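Side-chain contact in A-adding tRNA nucleotidyltransferase (Aquifex aeolicus, PDB 4WBY), which adds the terminal adenosine to tRNAs ending in CC, using ATP and magnesium to complete their 3' CCA end: residues Y304-F309 / T336-L341. Residues are numbered along the deposited sequence; the frame is centred on the assembly and turned at random.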
loop_
_atom_site.group_PDB
_atom_site.type_symbol
_atom_site.label_atom_id
_atom_site.label_comp_id
_atom_site.label_asym_id
_atom_site.label_seq_id
_atom_site.Cartn_x
_atom_site.Cartn_y
_atom_site.Cartn_z
ATOM N N TYR A 304 -15.639 7.513 -9.557
ATOM C CA TYR A 304 -15.080 7.860 -10.863
ATOM C C TYR A 304 -16.164 8.160 -11.906
ATOM O O TYR A 304 -16.075 9.160 -12.626
ATOM C CB TYR A 304 -14.161 6.749 -11.373
ATOM C CG TYR A 304 -13.575 7.066 -12.729
ATOM C CD1 TYR A 304 -12.570 8.018 -12.870
ATOM C CD2 TYR A 304 -14.050 6.440 -13.871
ATOM C CE1 TYR A 304 -12.054 8.329 -14.123
ATOM C CE2 TYR A 304 -13.544 6.739 -15.114
ATOM C CZ TYR A 304 -12.546 7.676 -15.237
ATOM O OH TYR A 304 -12.064 7.966 -16.495
ATOM N N LYS A 305 -17.191 7.318 -11.984
ATOM C CA LYS A 305 -18.277 7.553 -12.928
ATOM C C LYS A 305 -18.936 8.891 -12.619
ATOM O O LYS A 305 -19.244 9.678 -13.528
ATOM C CB LYS A 305 -19.296 6.411 -12.872
ATOM C CG LYS A 305 -20.447 6.527 -13.883
ATOM C CD LYS A 305 -21.371 5.329 -13.746
ATOM C CE LYS A 305 -22.436 5.295 -14.821
ATOM N NZ LYS A 305 -23.290 4.086 -14.660
ATOM N N PHE A 306 -19.127 9.163 -11.332
ATOM C CA PHE A 306 -19.730 10.412 -10.886
ATOM C C PHE A 306 -18.858 11.606 -11.268
ATOM O O PHE A 306 -19.358 12.624 -11.752
ATOM C CB PHE A 306 -19.965 10.385 -9.370
ATOM C CG PHE A 306 -20.854 11.494 -8.881
ATOM C CD1 PHE A 306 -20.332 12.740 -8.559
ATOM C CD2 PHE A 306 -22.219 11.294 -8.764
ATOM C CE1 PHE A 306 -21.163 13.769 -8.126
ATOM C CE2 PHE A 306 -23.060 12.310 -8.317
ATOM C CZ PHE A 306 -22.532 13.554 -7.999
ATOM N N MET A 307 -17.557 11.469 -11.046
ATOM C CA MET A 307 -16.577 12.485 -11.399
ATOM C C MET A 307 -16.708 12.839 -12.879
ATOM O O MET A 307 -16.700 14.017 -13.247
ATOM C CB MET A 307 -15.145 11.994 -11.063
ATOM C CG MET A 307 -14.087 13.092 -11.095
ATOM S SD MET A 307 -12.430 12.553 -10.636
ATOM C CE MET A 307 -11.980 11.590 -12.076
ATOM N N LYS A 308 -16.846 11.828 -13.731
ATOM C CA LYS A 308 -16.857 12.080 -15.171
ATOM C C LYS A 308 -18.195 12.642 -15.668
ATOM O O LYS A 308 -18.210 13.588 -16.460
ATOM C CB LYS A 308 -16.504 10.807 -15.944
ATOM C CG LYS A 308 -15.136 10.230 -15.599
ATOM C CD LYS A 308 -14.018 11.234 -15.790
ATOM C CE LYS A 308 -13.755 11.473 -17.265
ATOM N NZ LYS A 308 -12.544 12.306 -17.477
ATOM N N PHE A 309 -19.310 12.078 -15.206
ATOM C CA PHE A 309 -20.632 12.428 -15.735
ATOM C C PHE A 309 -21.374 13.524 -14.986
ATOM O O PHE A 309 -22.059 14.358 -15.604
ATOM C CB PHE A 309 -21.518 11.185 -15.751
ATOM C CG PHE A 309 -21.232 10.255 -16.881
ATOM C CD1 PHE A 309 -20.239 9.295 -16.771
ATOM C CD2 PHE A 309 -21.964 10.335 -18.057
ATOM C CE1 PHE A 309 -19.973 8.431 -17.818
ATOM C CE2 PHE A 309 -21.700 9.489 -19.109
ATOM C CZ PHE A 309 -20.706 8.528 -18.990
ATOM N N THR A 336 -18.293 9.797 0.977
ATOM C CA THR A 336 -17.222 10.643 1.509
ATOM C C THR A 336 -16.228 11.066 0.433
ATOM O O THR A 336 -15.756 12.207 0.424
ATOM C CB THR A 336 -16.456 9.913 2.635
ATOM O OG1 THR A 336 -17.354 9.642 3.712
ATOM C CG2 THR A 336 -15.303 10.756 3.163
ATOM N N SER A 337 -15.912 10.143 -0.472
ATOM C CA SER A 337 -14.938 10.424 -1.530
ATOM C C SER A 337 -15.327 11.628 -2.392
ATOM O O SER A 337 -14.468 12.442 -2.742
ATOM C CB SER A 337 -14.735 9.188 -2.414
ATOM O OG SER A 337 -15.962 8.700 -2.929
ATOM N N VAL A 338 -16.610 11.752 -2.725
ATOM C CA VAL A 338 -17.042 12.848 -3.588
ATOM C C VAL A 338 -16.973 14.166 -2.813
ATOM O O VAL A 338 -16.596 15.194 -3.370
ATOM C CB VAL A 338 -18.473 12.626 -4.151
ATOM C CG1 VAL A 338 -18.932 13.837 -4.969
ATOM C CG2 VAL A 338 -18.514 11.360 -4.997
ATOM N N LEU A 339 -17.303 14.129 -1.523
ATOM C CA LEU A 339 -17.177 15.321 -0.684
ATOM C C LEU A 339 -15.738 15.837 -0.664
ATOM O O LEU A 339 -15.501 17.042 -0.768
ATOM C CB LEU A 339 -17.627 15.039 0.746
ATOM C CG LEU A 339 -19.064 14.563 0.908
ATOM C CD1 LEU A 339 -19.350 14.313 2.377
ATOM C CD2 LEU A 339 -20.031 15.583 0.341
ATOM N N LEU A 340 -14.779 14.928 -0.523
ATOM C CA LEU A 340 -13.382 15.341 -0.456
ATOM C C LEU A 340 -12.921 15.884 -1.811
ATOM O O LEU A 340 -12.175 16.862 -1.873
ATOM C CB LEU A 340 -12.506 14.180 0.018
ATOM C CG LEU A 340 -12.884 13.673 1.415
ATOM C CD1 LEU A 340 -11.942 12.584 1.910
ATOM C CD2 LEU A 340 -12.967 14.817 2.414
ATOM N N LEU A 341 -13.402 15.284 -2.897
ATOM C CA LEU A 341 -13.098 15.787 -4.235
ATOM C C LEU A 341 -13.642 17.206 -4.425
ATOM O O LEU A 341 -12.976 18.067 -5.005
ATOM C CB LEU A 341 -13.665 14.848 -5.300
ATOM C CG LEU A 341 -12.694 14.023 -6.150
ATOM C CD1 LEU A 341 -11.393 13.703 -5.420
ATOM C CD2 LEU A 341 -13.373 12.753 -6.635
#
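Met307 and Val338 mark the nearest approach of the two helical backbones, 304-309 and 336-341, with their CA atoms 7.8 Å apart. The side chains meet through apolar atoms, Phe306 with Val338 and Met307 with Leu341, in two separate touches that bury 147 Å² in all. In the first, Phe306 reaches across from 304-309 and brings its CD1 and CE1 atoms to a single methyl of Val338. CG1 of Val338 lies 3.9 Å from CE1 of Phe306 and 4.0 Å from its CD1, meeting the ring obliquely, while the two side chains run roughly at right angles. This methyl is the valine branch opposite the backbone nitrogen (chi1 176°), whereas CG2 stands beside that nitrogen.

One helical turn beyond Val338, Leu341 makes the second touch: its CD2 methyl lies 4.1 Å from SD of Met307, again with the side chains crossing at about a right angle. The methionine is extended through its first two torsions, which carries SD out to the leucine methyl, and the turn about CG-SD (chi3 72°) sets the direction of CE.

Neighbouring residues pack against the pair. Thr303, one turn before Met307, is hydrogen-bonded through OG1 to Ser337 OG and also packs on Val338 and Leu341; Leu341 further touches Ile277 of helix 271-278, and Phe306 rests on Leu334. Away from the ATP and magnesium sites, this is plain apolar helix-helix packing, joining helices 298-309 and 336-342 within the helical C-terminal part of the chain, away from the mixed sheet of the nucleotidyltransferase head.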